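Local coordinates for putative decarboxylase involved in desferrioxamine biosynthesis (Erwinia amylovora, PDB 5O5C), which is a pyridoxal-phosphate-dependent group II decarboxylase, probably a lysine decarboxylase of the pathway that builds the siderophore desferrioxamine in the fire blight pathogen, at residues Ala177-Leu180 with Ala181-Trp185; Thr489-Ala492 with Asp493-Val497; Ser35-Ala38 with Arg39-Glu42; Ile149-Thr152 with Leu153-Gly157; Asp237-Glu240 with Arg241-Asp245. All coordinates share one frame; numbering follows the deposited sequence.

Contact 1: residues Ala177-Leu180 with Ala181-Trp185; sequences AMLL and ARDSW
The carbonyl oxygen L180 O is approached twice by S184, one helical turn on. S184 N donates to it at 2.7 Å with an N-H...O angle of 165°. S184 OG stands 3.0 Å from the same L180 O and 3.2 Å from A181 O, so two carbonyls compete for its single proton. A chi1 of 71° folds this hydroxyl back over the helix, between its own N and carbonyl carbon. On another flank R182 and D183 form a side-on salt bridge. NE and NH2 of R182 both converge on OD1 of D183, at 2.7 Å and 2.8 Å, with the carboxylate carbon in the guanidinium plane. L179 CD1 lies obliquely against the guanidinium, modelled too close to R182 NH2 for the distance to carry weight, and 3.8 Å from D183 OD2. R182 NH1 donates to L226 O of its own chain and to I225 O of the second subunit, R182 NH2 to A224 O of the second subunit. This mostly buried part of helix 170-189 rests on the large mixed sheet, with A181 on A265 of strand 262-269, L180 on W294 of strand 294-299 and on F341 and V343 of strand 339-343.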
loop_
_atom_site.group_PDB
_atom_site.type_symbol
_atom_site.label_atom_id
_atom_site.label_comp_id
_atom_site.label_asym_id
_atom_site.label_seq_id
_atom_site.Cartn_x
_atom_site.Cartn_y
_atom_site.Cartn_z
ATOM N N ALA B 177 -8.773 -4.905 -10.942
ATOM C CA ALA B 177 -9.884 -4.887 -11.923
ATOM C C ALA B 177 -9.522 -5.424 -13.313
ATOM O O ALA B 177 -10.276 -6.259 -13.897
ATOM C CB ALA B 177 -10.528 -3.512 -12.037
ATOM N N MET B 178 -8.377 -4.999 -13.844
ATOM C CA MET B 178 -7.970 -5.495 -15.141
ATOM C C MET B 178 -7.441 -6.950 -15.030
ATOM O O MET B 178 -7.540 -7.717 -15.981
ATOM C CB MET B 178 -6.947 -4.566 -15.776
ATOM C CG MET B 178 -7.428 -3.128 -15.974
ATOM S SD MET B 178 -8.958 -3.014 -16.918
ATOM C CE MET B 178 -8.563 -3.687 -18.440
ATOM N N LEU B 179 -6.938 -7.326 -13.851
ATOM C CA LEU B 179 -6.450 -8.649 -13.616
ATOM C C LEU B 179 -7.637 -9.653 -13.671
ATOM O O LEU B 179 -7.583 -10.639 -14.418
ATOM C CB LEU B 179 -5.697 -8.724 -12.305
ATOM C CG LEU B 179 -5.215 -10.086 -11.769
ATOM C CD1 LEU B 179 -4.363 -10.911 -12.703
ATOM C CD2 LEU B 179 -4.473 -9.796 -10.469
ATOM N N LEU B 180 -8.682 -9.343 -12.906
ATOM C CA LEU B 180 -9.897 -10.111 -12.893
ATOM C C LEU B 180 -10.549 -10.129 -14.272
ATOM O O LEU B 180 -10.939 -11.183 -14.713
ATOM C CB LEU B 180 -10.884 -9.636 -11.834
ATOM C CG LEU B 180 -10.707 -10.257 -10.459
ATOM C CD1 LEU B 180 -9.300 -10.068 -9.949
ATOM C CD2 LEU B 180 -11.676 -9.714 -9.428
ATOM N N ALA B 181 -10.631 -8.993 -14.961
ATOM C CA ALA B 181 -11.238 -8.975 -16.320
ATOM C C ALA B 181 -10.486 -9.880 -17.225
ATOM O O ALA B 181 -11.091 -10.670 -17.893
ATOM C CB ALA B 181 -11.272 -7.579 -16.921
ATOM N N ARG B 182 -9.175 -9.719 -17.290
ATOM C CA ARG B 182 -8.279 -10.603 -18.010
ATOM C C ARG B 182 -8.497 -12.063 -17.635
ATOM O O ARG B 182 -8.808 -12.873 -18.529
ATOM C CB ARG B 182 -6.809 -10.247 -17.760
ATOM C CG ARG B 182 -5.811 -11.018 -18.601
ATOM C CD ARG B 182 -4.400 -10.868 -18.070
ATOM N NE ARG B 182 -4.243 -11.658 -16.836
ATOM C CZ ARG B 182 -3.132 -11.785 -16.132
ATOM N NH1 ARG B 182 -1.994 -11.195 -16.499
ATOM N NH2 ARG B 182 -3.148 -12.533 -15.045
ATOM N N ASP B 183 -8.300 -12.415 -16.354
ATOM C CA ASP B 183 -8.442 -13.822 -15.946
ATOM C C ASP B 183 -9.821 -14.408 -16.054
ATOM O O ASP B 183 -9.956 -15.528 -16.518
ATOM C CB ASP B 183 -7.875 -14.116 -14.565
ATOM C CG ASP B 183 -6.366 -13.971 -14.509
ATOM O OD1 ASP B 183 -5.759 -13.461 -15.453
ATOM O OD2 ASP B 183 -5.803 -14.350 -13.494
ATOM N N SER B 184 -10.861 -13.677 -15.691
ATOM C CA SER B 184 -12.238 -14.222 -15.889
ATOM C C SER B 184 -12.607 -14.500 -17.351
ATOM O O SER B 184 -13.364 -15.458 -17.651
ATOM C CB SER B 184 -13.270 -13.295 -15.339
ATOM O OG SER B 184 -13.332 -12.155 -16.186
ATOM N N TRP B 185 -12.115 -13.654 -18.255
ATOM C CA TRP B 185 -12.355 -13.830 -19.675
ATOM C C TRP B 185 -11.671 -15.105 -20.125
ATOM O O TRP B 185 -12.289 -15.938 -20.789
ATOM C CB TRP B 185 -11.825 -12.664 -20.510
ATOM C CG TRP B 185 -12.039 -12.897 -21.980
ATOM C CD1 TRP B 185 -11.233 -13.598 -22.827
ATOM C CD2 TRP B 185 -13.143 -12.439 -22.767
ATOM N NE1 TRP B 185 -11.754 -13.597 -24.093
ATOM C CE2 TRP B 185 -12.934 -12.907 -24.089
ATOM C CE3 TRP B 185 -14.290 -11.685 -22.488
ATOM C CZ2 TRP B 185 -13.830 -12.645 -25.129
ATOM C CZ3 TRP B 185 -15.185 -11.420 -23.518
ATOM C CH2 TRP B 185 -14.944 -11.897 -24.837
#

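Contact 2: residues Thr489-Ala492 with Asp493-Val497; sequences TTAA and DIEDV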
loop_
_atom_site.group_PDB
_atom_site.type_symbol
_atom_site.label_atom_id
_atom_site.label_comp_id
_atom_site.label_asym_id
_atom_site.label_seq_id
_atom_site.Cartn_x
_atom_site.Cartn_y
_atom_site.Cartn_z
ATOM N N THR B 489 -13.698 26.316 2.498
ATOM C CA THR B 489 -13.322 27.250 1.435
ATOM C C THR B 489 -14.534 28.052 1.025
ATOM O O THR B 489 -15.581 27.469 0.767
ATOM C CB THR B 489 -12.796 26.469 0.214
ATOM O OG1 THR B 489 -11.672 25.690 0.617
ATOM C CG2 THR B 489 -12.416 27.373 -1.009
ATOM N N THR B 490 -14.388 29.378 0.982
ATOM C CA THR B 490 -15.475 30.281 0.634
ATOM C C THR B 490 -15.353 30.876 -0.778
ATOM O O THR B 490 -14.319 30.768 -1.484
ATOM C CB THR B 490 -15.588 31.470 1.635
ATOM O OG1 THR B 490 -14.377 32.241 1.641
ATOM C CG2 THR B 490 -15.858 30.969 3.048
ATOM N N ALA B 491 -16.435 31.533 -1.155
ATOM C CA ALA B 491 -16.491 32.376 -2.336
ATOM C C ALA B 491 -15.295 33.320 -2.383
ATOM O O ALA B 491 -14.547 33.325 -3.359
ATOM C CB ALA B 491 -17.804 33.146 -2.359
ATOM N N ALA B 492 -15.074 34.054 -1.297
ATOM C CA ALA B 492 -13.959 34.992 -1.196
ATOM C C ALA B 492 -12.568 34.345 -1.434
ATOM O O ALA B 492 -11.684 34.921 -2.072
ATOM C CB ALA B 492 -14.000 35.681 0.155
ATOM N N ASP B 493 -12.386 33.136 -0.923
ATOM C CA ASP B 493 -11.152 32.377 -1.190
ATOM C C ASP B 493 -10.921 32.083 -2.687
ATOM O O ASP B 493 -9.827 32.275 -3.195
ATOM C CB ASP B 493 -11.148 31.091 -0.367
ATOM C CG ASP B 493 -10.994 31.363 1.099
ATOM O OD1 ASP B 493 -10.070 32.126 1.409
ATOM O OD2 ASP B 493 -11.766 30.813 1.921
ATOM N N ILE B 494 -11.961 31.679 -3.387
ATOM C CA ILE B 494 -11.878 31.402 -4.813
ATOM C C ILE B 494 -11.618 32.718 -5.517
ATOM O O ILE B 494 -10.736 32.786 -6.370
ATOM C CB ILE B 494 -13.176 30.823 -5.371
ATOM C CG1 ILE B 494 -13.623 29.631 -4.587
ATOM C CG2 ILE B 494 -13.065 30.496 -6.874
ATOM C CD1 ILE B 494 -15.111 29.589 -4.489
ATOM N N GLU B 495 -12.341 33.767 -5.132
ATOM C CA GLU B 495 -12.109 35.106 -5.719
ATOM C C GLU B 495 -10.646 35.498 -5.607
ATOM O O GLU B 495 -10.067 35.960 -6.557
ATOM C CB GLU B 495 -12.939 36.213 -5.063
ATOM C CG GLU B 495 -14.435 36.156 -5.263
ATOM C CD GLU B 495 -15.141 37.217 -4.419
ATOM O OE1 GLU B 495 -14.752 38.399 -4.519
ATOM O OE2 GLU B 495 -16.057 36.879 -3.640
ATOM N N ASP B 496 -10.059 35.302 -4.431
ATOM C CA ASP B 496 -8.642 35.612 -4.231
ATOM C C ASP B 496 -7.744 34.928 -5.263
ATOM O O ASP B 496 -6.853 35.587 -5.874
ATOM C CB ASP B 496 -8.215 35.231 -2.791
ATOM C CG ASP B 496 -8.708 36.220 -1.741
ATOM O OD1 ASP B 496 -9.259 37.277 -2.096
ATOM O OD2 ASP B 496 -8.527 35.976 -0.537
ATOM N N VAL B 497 -7.993 33.625 -5.484
ATOM C CA VAL B 497 -7.071 32.760 -6.252
ATOM C C VAL B 497 -7.230 33.122 -7.735
ATOM O O VAL B 497 -6.245 33.318 -8.458
ATOM C CB VAL B 497 -7.291 31.249 -5.976
ATOM C CG1 VAL B 497 -6.268 30.386 -6.708
ATOM C CG2 VAL B 497 -7.171 30.927 -4.496
#
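D493 OD2 is the acceptor that ties the start of helix 491-510 to the residue preceding it. T490 N donates to OD2 of D493 at 3.1 Å, nearly straight at 170°, using the lone pair turned away from the other carboxylate oxygen. T490 OG1 donates to the same D493 OD2 at 3.0 Å, but from above the carboxylate plane, 67° out of it. In return D493 N makes a weak bond of 3.4 Å to T490 OG1. Side chain to backbone in both directions, this is a capping box with T490 as the N-cap. A chi1 of 60° holds OG1 of T490 over the first turn, where it can face D493 N and OD2 together. Behind the box, I494 CD1 presses on T490 O at 3.3 Å, and T489 CG2 meets D493 CB at 4.0 Å. One shell further out, K105 forms salt bridges with OD1 of D493 and OD2 of D496, while I494 packs on L410, A414 and L417 of helix 397-420 and on F482 of strand 477-483. The two oxygens of D493 thus divide their duties, one for the cap and one for lysine. K105 and the N-H groups at the helix start would both be expected to favour the ionised carboxylate, probably strengthening the cap.

Contact 3: residues Ser35-Ala38 with Arg39-Glu42; sequences SAWA and RQTE
From S35 to E42 the backbone is continuous helix, and the shortest of its four i to i+4 bonds runs from E42 N to A38 O at 2.8 Å. T41 turns two branches back on the preceding turn. Its OG1 donates to A38 O from above the carbonyl plane; the modelled separation of T41 OG1 and A38 O, 2.5 Å, is short enough for its exact value to be doubtful. E42 N reaches A38 O from the same face. With chi1 at 59° that hydroxyl is tucked over the backbone, and CG2 of T41 is sent across one face of the indole. This is a CH-pi contact: T41 CG2 lies 3.9 Å from the centroid of the five-membered ring of W37, 29° off its normal. Q40 NE2 comes to the edge of the same ring, 4.4 Å from W37 CD1, while donating to L116 O of the second subunit. On the exposed side R39 CG runs alongside S35 O at 3.5 Å. W37 also meets M48 of the second subunit, and A38 and T41 pack on its L45, so this flank meets that subunit with mixed apolar and hydrogen-bonding contacts. The T41 hydroxyl spends its proton within the helix, on A38 O, so that its polarity is probably masked beside the indole.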
loop_
_atom_site.group_PDB
_atom_site.type_symbol
_atom_site.label_atom_id
_atom_site.label_comp_id
_atom_site.label_asym_id
_atom_site.label_seq_id
_atom_site.Cartn_x
_atom_site.Cartn_y
_atom_site.Cartn_z
ATOM N N SER B 35 4.333 5.670 29.420
ATOM C CA SER B 35 4.486 7.053 29.841
ATOM C C SER B 35 5.405 7.813 28.886
ATOM O O SER B 35 5.126 8.962 28.565
ATOM C CB SER B 35 5.001 7.118 31.281
ATOM O OG SER B 35 6.319 6.639 31.339
ATOM N N ALA B 36 6.483 7.155 28.419
ATOM C CA ALA B 36 7.325 7.733 27.380
ATOM C C ALA B 36 6.516 7.923 26.054
ATOM O O ALA B 36 6.696 8.865 25.367
ATOM C CB ALA B 36 8.559 6.890 27.161
ATOM N N TRP B 37 5.580 7.039 25.757
ATOM C CA TRP B 37 4.724 7.231 24.608
ATOM C C TRP B 37 3.888 8.501 24.768
ATOM O O TRP B 37 3.838 9.313 23.824
ATOM C CB TRP B 37 3.839 6.003 24.396
ATOM C CG TRP B 37 2.831 6.130 23.342
ATOM C CD1 TRP B 37 3.035 6.547 22.060
ATOM C CD2 TRP B 37 1.439 5.829 23.450
ATOM N NE1 TRP B 37 1.856 6.515 21.359
ATOM C CE2 TRP B 37 0.858 6.090 22.195
ATOM C CE3 TRP B 37 0.627 5.378 24.490
ATOM C CZ2 TRP B 37 -0.472 5.883 21.945
ATOM C CZ3 TRP B 37 -0.693 5.181 24.248
ATOM C CH2 TRP B 37 -1.244 5.437 22.983
ATOM N N ALA B 38 3.227 8.676 25.928
ATOM C CA ALA B 38 2.237 9.760 26.054
ATOM C C ALA B 38 2.888 11.147 26.085
ATOM O O ALA B 38 2.281 12.126 25.612
ATOM C CB ALA B 38 1.319 9.573 27.247
ATOM N N ARG B 39 4.111 11.225 26.629
ATOM C CA ARG B 39 4.860 12.494 26.673
ATOM C C ARG B 39 5.375 12.881 25.289
ATOM O O ARG B 39 5.363 14.065 24.921
ATOM C CB ARG B 39 6.004 12.439 27.700
ATOM C CG ARG B 39 5.451 12.409 29.128
ATOM C CD ARG B 39 6.502 12.649 30.203
ATOM N NE ARG B 39 5.917 12.465 31.539
ATOM C CZ ARG B 39 6.182 11.469 32.406
ATOM N NH1 ARG B 39 7.077 10.503 32.144
ATOM N NH2 ARG B 39 5.550 11.449 33.583
ATOM N N GLN B 40 5.819 11.876 24.531
ATOM C CA GLN B 40 6.203 12.111 23.129
ATOM C C GLN B 40 4.965 12.576 22.359
ATOM O O GLN B 40 5.051 13.425 21.497
ATOM C CB GLN B 40 6.912 10.883 22.502
ATOM C CG GLN B 40 6.154 10.083 21.462
ATOM C CD GLN B 40 6.908 8.891 20.914
ATOM O OE1 GLN B 40 7.886 8.448 21.469
ATOM N NE2 GLN B 40 6.400 8.329 19.847
ATOM N N THR B 41 3.807 12.032 22.685
ATOM C CA THR B 41 2.587 12.413 21.948
ATOM C C THR B 41 2.194 13.821 22.359
ATOM O O THR B 41 1.791 14.615 21.516
ATOM C CB THR B 41 1.461 11.399 22.143
ATOM O OG1 THR B 41 1.165 11.302 23.529
ATOM C CG2 THR B 41 1.865 10.059 21.663
ATOM N N GLU B 42 2.413 14.162 23.630
ATOM C CA GLU B 42 2.224 15.515 24.114
ATOM C C GLU B 42 3.130 16.537 23.434
ATOM O O GLU B 42 2.641 17.592 23.048
ATOM C CB GLU B 42 2.329 15.582 25.661
ATOM C CG GLU B 42 1.030 15.042 26.267
ATOM C CD GLU B 42 1.138 14.604 27.697
ATOM O OE1 GLU B 42 2.192 14.805 28.319
ATOM O OE2 GLU B 42 0.136 14.062 28.216
#

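Contact 4: residues Ile149-Thr152 with Leu153-Gly157; sequences IDWT and LSRIG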
loop_
_atom_site.group_PDB
_atom_site.type_symbol
_atom_site.label_atom_id
_atom_site.label_comp_id
_atom_site.label_asym_id
_atom_site.label_seq_id
_atom_site.Cartn_x
_atom_site.Cartn_y
_atom_site.Cartn_z
ATOM N N ILE B 149 -16.573 -2.693 4.202
ATOM C CA ILE B 149 -16.766 -3.191 2.879
ATOM C C ILE B 149 -18.229 -3.427 2.525
ATOM O O ILE B 149 -18.701 -2.954 1.473
ATOM C CB ILE B 149 -15.964 -4.500 2.694
ATOM C CG1 ILE B 149 -14.522 -4.129 2.471
ATOM C CG2 ILE B 149 -16.446 -5.296 1.498
ATOM C CD1 ILE B 149 -13.649 -5.321 2.385
ATOM N N ASP B 150 -18.912 -4.160 3.394
ATOM C CA ASP B 150 -20.338 -4.504 3.205
ATOM C C ASP B 150 -21.172 -3.244 3.222
ATOM O O ASP B 150 -22.017 -3.119 2.397
ATOM C CB ASP B 150 -20.877 -5.402 4.281
ATOM C CG ASP B 150 -20.292 -6.833 4.256
ATOM O OD1 ASP B 150 -19.792 -7.378 3.226
ATOM O OD2 ASP B 150 -20.395 -7.420 5.331
ATOM N N TRP B 151 -20.929 -2.333 4.156
ATOM C CA TRP B 151 -21.591 -1.017 4.132
ATOM C C TRP B 151 -21.364 -0.264 2.807
ATOM O O TRP B 151 -22.286 0.361 2.264
ATOM C CB TRP B 151 -21.127 -0.153 5.306
ATOM C CG TRP B 151 -21.656 1.278 5.297
ATOM C CD1 TRP B 151 -22.839 1.695 5.831
ATOM C CD2 TRP B 151 -21.011 2.466 4.773
ATOM N NE1 TRP B 151 -22.993 3.046 5.643
ATOM C CE2 TRP B 151 -21.886 3.556 5.018
ATOM C CE3 TRP B 151 -19.808 2.707 4.097
ATOM C CZ2 TRP B 151 -21.602 4.879 4.614
ATOM C CZ3 TRP B 151 -19.513 4.041 3.688
ATOM C CH2 TRP B 151 -20.420 5.107 3.963
ATOM N N THR B 152 -20.138 -0.294 2.300
ATOM C CA THR B 152 -19.863 0.345 1.003
ATOM C C THR B 152 -20.652 -0.332 -0.102
ATOM O O THR B 152 -21.300 0.306 -0.927
ATOM C CB THR B 152 -18.354 0.375 0.689
ATOM O OG1 THR B 152 -17.697 1.047 1.752
ATOM C CG2 THR B 152 -18.132 1.144 -0.528
ATOM N N LEU B 153 -20.625 -1.632 -0.118
ATOM C CA LEU B 153 -21.334 -2.357 -1.162
ATOM C C LEU B 153 -22.868 -2.075 -1.151
ATOM O O LEU B 153 -23.516 -2.032 -2.213
ATOM C CB LEU B 153 -21.123 -3.830 -1.014
ATOM C CG LEU B 153 -19.765 -4.392 -1.406
ATOM C CD1 LEU B 153 -19.731 -5.747 -0.775
ATOM C CD2 LEU B 153 -19.572 -4.498 -2.912
ATOM N N SER B 154 -23.414 -1.897 0.045
ATOM C CA SER B 154 -24.793 -1.436 0.206
ATOM C C SER B 154 -25.081 -0.106 -0.461
ATOM O O SER B 154 -26.189 0.109 -0.969
ATOM C CB SER B 154 -25.150 -1.343 1.676
ATOM O OG SER B 154 -26.512 -1.056 1.832
ATOM N N ARG B 155 -24.095 0.783 -0.487
ATOM C CA ARG B 155 -24.285 2.105 -1.053
ATOM C C ARG B 155 -24.102 2.081 -2.539
ATOM O O ARG B 155 -24.740 2.872 -3.239
ATOM C CB ARG B 155 -23.299 3.054 -0.436
ATOM C CG ARG B 155 -23.482 3.176 1.062
ATOM C CD ARG B 155 -24.332 4.331 1.283
ATOM N NE ARG B 155 -24.690 4.588 2.654
ATOM C CZ ARG B 155 -25.038 5.793 3.087
ATOM N NH1 ARG B 155 -25.017 6.840 2.269
ATOM N NH2 ARG B 155 -25.453 5.942 4.322
ATOM N N ILE B 156 -23.224 1.198 -3.032
ATOM C CA ILE B 156 -23.048 1.042 -4.479
ATOM C C ILE B 156 -24.285 0.394 -5.093
ATOM O O ILE B 156 -24.661 0.718 -6.238
ATOM C CB ILE B 156 -21.828 0.181 -4.815
ATOM C CG1 ILE B 156 -20.543 0.941 -4.552
ATOM C CG2 ILE B 156 -21.818 -0.302 -6.263
ATOM C CD1 ILE B 156 -19.350 0.007 -4.332
ATOM N N GLY B 157 -24.870 -0.544 -4.338
ATOM C CA GLY B 157 -26.031 -1.299 -4.799
ATOM C C GLY B 157 -25.695 -2.599 -5.509
ATOM O O GLY B 157 -26.539 -3.177 -6.178
#
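W151 and R155 make the close polar-aromatic part of this contact. R155 CG sits 4.2 Å above the centre of the W151 ring system, and the guanidinium follows, with CZ2 of W151 over one of its faces and NE of R155 3.7 Å from that same CZ2. The two planes are 46° apart, which rules out a flat stack. A bend at chi2 of R155, -95°, folds the chain back over the indole. Both groups converge on D77 of the second subunit: W151 NE1 and R155 NH2 donate to its OD1, while R155 NH1 turns to L306 O in its own chain. The other packed side is aliphatic. I149 CG2 lies beside L153 CD1 at 4.0 Å, and T152 CG2 meets I156 CD1 at 4.2 Å, all four residues resting on F342 of strand 339-343. Helix 140-156 thus lies against the large mixed sheet of this fold-type I enzyme, and here it is ending: T152 O accepts from I156 N at 3.0 Å and also, from above its carbonyl plane, from R155 N at 2.9 Å. G157 then leaves the helix with a positive phi, its N still bonded to L153 O. By contrast D150 and S154 occupy the exposed side; D150 touches little across the contact, its OD1 at 4.3 Å from L153 CD1 and bonded instead to Q146 NE2 one turn earlier.

Contact 5: residues Asp237-Glu240 with Arg241-Asp245; sequences DYDE and RYRMD
The phenol rings of Y238 and Y242 lie side by side, pointing the same way, their planes 25° apart and centroids 5.4 Å apart. They are slid so far that they barely overlap; the touch is made by Y238 CE2 on Y242 CD1, at 3.4 Å. Toward its rim, one face of Y238 also carries OD1 of D237, and Y242 stacks further on F275. A second flat pair joins the turn residue R241 to R243 just past it, where R243 CZ sits over the centre of the R241 guanidinium, 3.5 Å above its plane. E431 offers the compensating charge, in a salt bridge to R243 NH2 and a long, weak ion pair to R241 NH2. The bend at chi3 of R241, 80°, brings its guanidinium against that of R243. Between the two arms, D239 OD2 meets R243 CB at 3.5 Å, whereas D239 OD1 stands 4.2 Å from D245 OD2, a pairing of like charges that could raise the proton affinity of one of them. The backbone fixes the register: D245 N donates to D237 O at 3.2 Å, and D239 N to R243 O, a bond modelled too short for its length to be trusted. These flank Y238 and M244, a non-hydrogen-bonded antiparallel pair. D245, which donates one of these bonds, is also the N-cap of helix 246-258. D239 to Y242 is a type I turn, closed by Y242 N to D239 O at 3.0 Å, and Y242 itself has left-handed helical angles; together these are typical of a 3:5 beta hairpin with a type I turn and G1 bulge.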
loop_
_atom_site.group_PDB
_atom_site.type_symbol
_atom_site.label_atom_id
_atom_site.label_comp_id
_atom_site.label_asym_id
_atom_site.label_seq_id
_atom_site.Cartn_x
_atom_site.Cartn_y
_atom_site.Cartn_z
ATOM N N ASP B 237 -13.223 8.378 -27.627
ATOM C CA ASP B 237 -13.392 9.830 -27.628
ATOM C C ASP B 237 -14.385 10.201 -26.558
ATOM O O ASP B 237 -15.181 9.388 -26.120
ATOM C CB ASP B 237 -13.876 10.317 -29.012
ATOM C CG ASP B 237 -13.707 11.806 -29.215
ATOM O OD1 ASP B 237 -13.087 12.498 -28.370
ATOM O OD2 ASP B 237 -14.185 12.302 -30.254
ATOM N N TYR B 238 -14.291 11.422 -26.098
ATOM C CA TYR B 238 -15.239 11.965 -25.135
ATOM C C TYR B 238 -16.209 12.966 -25.778
ATOM O O TYR B 238 -15.934 13.504 -26.851
ATOM C CB TYR B 238 -14.511 12.595 -23.963
ATOM C CG TYR B 238 -13.411 13.537 -24.355
ATOM C CD1 TYR B 238 -12.143 13.055 -24.605
ATOM C CD2 TYR B 238 -13.634 14.911 -24.505
ATOM C CE1 TYR B 238 -11.133 13.888 -24.959
ATOM C CE2 TYR B 238 -12.609 15.755 -24.875
ATOM C CZ TYR B 238 -11.355 15.215 -25.109
ATOM O OH TYR B 238 -10.267 15.976 -25.448
ATOM N N ASP B 239 -17.345 13.152 -25.108
ATOM C CA ASP B 239 -18.359 14.197 -25.323
ATOM C C ASP B 239 -17.856 15.602 -25.264
ATOM O O ASP B 239 -16.808 15.856 -24.753
ATOM C CB ASP B 239 -19.425 14.172 -24.155
ATOM C CG ASP B 239 -20.466 13.144 -24.329
ATOM O OD1 ASP B 239 -20.448 12.489 -25.379
ATOM O OD2 ASP B 239 -21.306 12.996 -23.419
ATOM N N GLU B 240 -18.737 16.513 -25.648
ATOM C CA GLU B 240 -18.620 17.947 -25.386
ATOM C C GLU B 240 -18.787 18.304 -23.895
ATOM O O GLU B 240 -18.399 19.385 -23.500
ATOM C CB GLU B 240 -19.644 18.736 -26.219
ATOM C CG GLU B 240 -19.474 18.710 -27.739
ATOM C CD GLU B 240 -19.879 17.417 -28.441
ATOM O OE1 GLU B 240 -20.641 16.609 -27.866
ATOM O OE2 GLU B 240 -19.437 17.211 -29.608
ATOM N N ARG B 241 -19.396 17.425 -23.092
ATOM C CA ARG B 241 -19.263 17.450 -21.609
ATOM C C ARG B 241 -18.175 16.529 -20.998
ATOM O O ARG B 241 -18.221 16.171 -19.790
ATOM C CB ARG B 241 -20.616 17.176 -20.961
ATOM C CG ARG B 241 -21.609 18.293 -21.231
ATOM C CD ARG B 241 -23.012 17.880 -20.843
ATOM N NE ARG B 241 -23.152 18.012 -19.415
ATOM C CZ ARG B 241 -24.173 17.586 -18.680
ATOM N NH1 ARG B 241 -25.204 16.919 -19.206
ATOM N NH2 ARG B 241 -24.140 17.818 -17.365
ATOM N N TYR B 242 -17.206 16.144 -21.835
ATOM C CA TYR B 242 -16.053 15.367 -21.431
ATOM C C TYR B 242 -16.345 13.979 -20.805
ATOM O O TYR B 242 -15.500 13.423 -20.087
ATOM C CB TYR B 242 -15.188 16.228 -20.509
ATOM C CG TYR B 242 -14.692 17.472 -21.218
ATOM C CD1 TYR B 242 -13.589 17.407 -22.088
ATOM C CD2 TYR B 242 -15.369 18.678 -21.098
ATOM C CE1 TYR B 242 -13.146 18.513 -22.781
ATOM C CE2 TYR B 242 -14.924 19.815 -21.785
ATOM C CZ TYR B 242 -13.814 19.724 -22.631
ATOM O OH TYR B 242 -13.354 20.849 -23.256
ATOM N N ARG B 243 -17.547 13.477 -21.075
ATOM C CA ARG B 243 -17.972 12.113 -20.806
ATOM C C ARG B 243 -17.695 11.251 -21.993
ATOM O O ARG B 243 -17.862 11.713 -23.139
ATOM C CB ARG B 243 -19.479 12.035 -20.580
ATOM C CG ARG B 243 -19.993 12.925 -19.484
ATOM C CD ARG B 243 -21.506 12.830 -19.362
ATOM N NE ARG B 243 -21.991 13.746 -18.353
ATOM C CZ ARG B 243 -23.245 14.176 -18.217
ATOM N NH1 ARG B 243 -24.219 13.785 -19.044
ATOM N NH2 ARG B 243 -23.528 15.035 -17.253
ATOM N N MET B 244 -17.291 10.005 -21.736
ATOM C CA MET B 244 -17.105 9.046 -22.779
ATOM C C MET B 244 -18.336 8.912 -23.700
ATOM O O MET B 244 -19.453 8.723 -23.259
ATOM C CB MET B 244 -16.755 7.675 -22.203
ATOM C CG MET B 244 -16.603 6.596 -23.259
ATOM S SD MET B 244 -16.453 4.979 -22.524
ATOM C CE MET B 244 -16.347 4.005 -23.959
ATOM N N ASP B 245 -18.098 8.956 -24.998
ATOM C CA ASP B 245 -19.182 8.885 -25.982
ATOM C C ASP B 245 -19.503 7.456 -26.374
ATOM O O ASP B 245 -18.704 6.798 -27.001
ATOM C CB ASP B 245 -18.765 9.671 -27.201
ATOM C CG ASP B 245 -19.858 9.748 -28.254
ATOM O OD1 ASP B 245 -20.793 8.910 -28.276
ATOM O OD2 ASP B 245 -19.742 10.651 -29.073
#

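Contacts 1 and 4 are buried, on two helices that pack against the large mixed sheet; both touch strand 339-343, and their nearest atoms are about 11 Å apart. Each also sends an arginine to the second subunit, to backbone carbonyls in contact 1 and to a carboxylate in contact 4. Contact 3, partly buried, reaches the same partner through apolar side chains and through hydrogen bonds of glutamine side chains to backbone carbonyls. Contacts 2 and 5 meet no other chain of the assembly. Charge is prominent in both: contact 2, also partly buried, opens the C-terminal helix with a capping box, whereas contact 5, the one without helix, is a surface hairpin leading from strand 233-236 to helix 246-258.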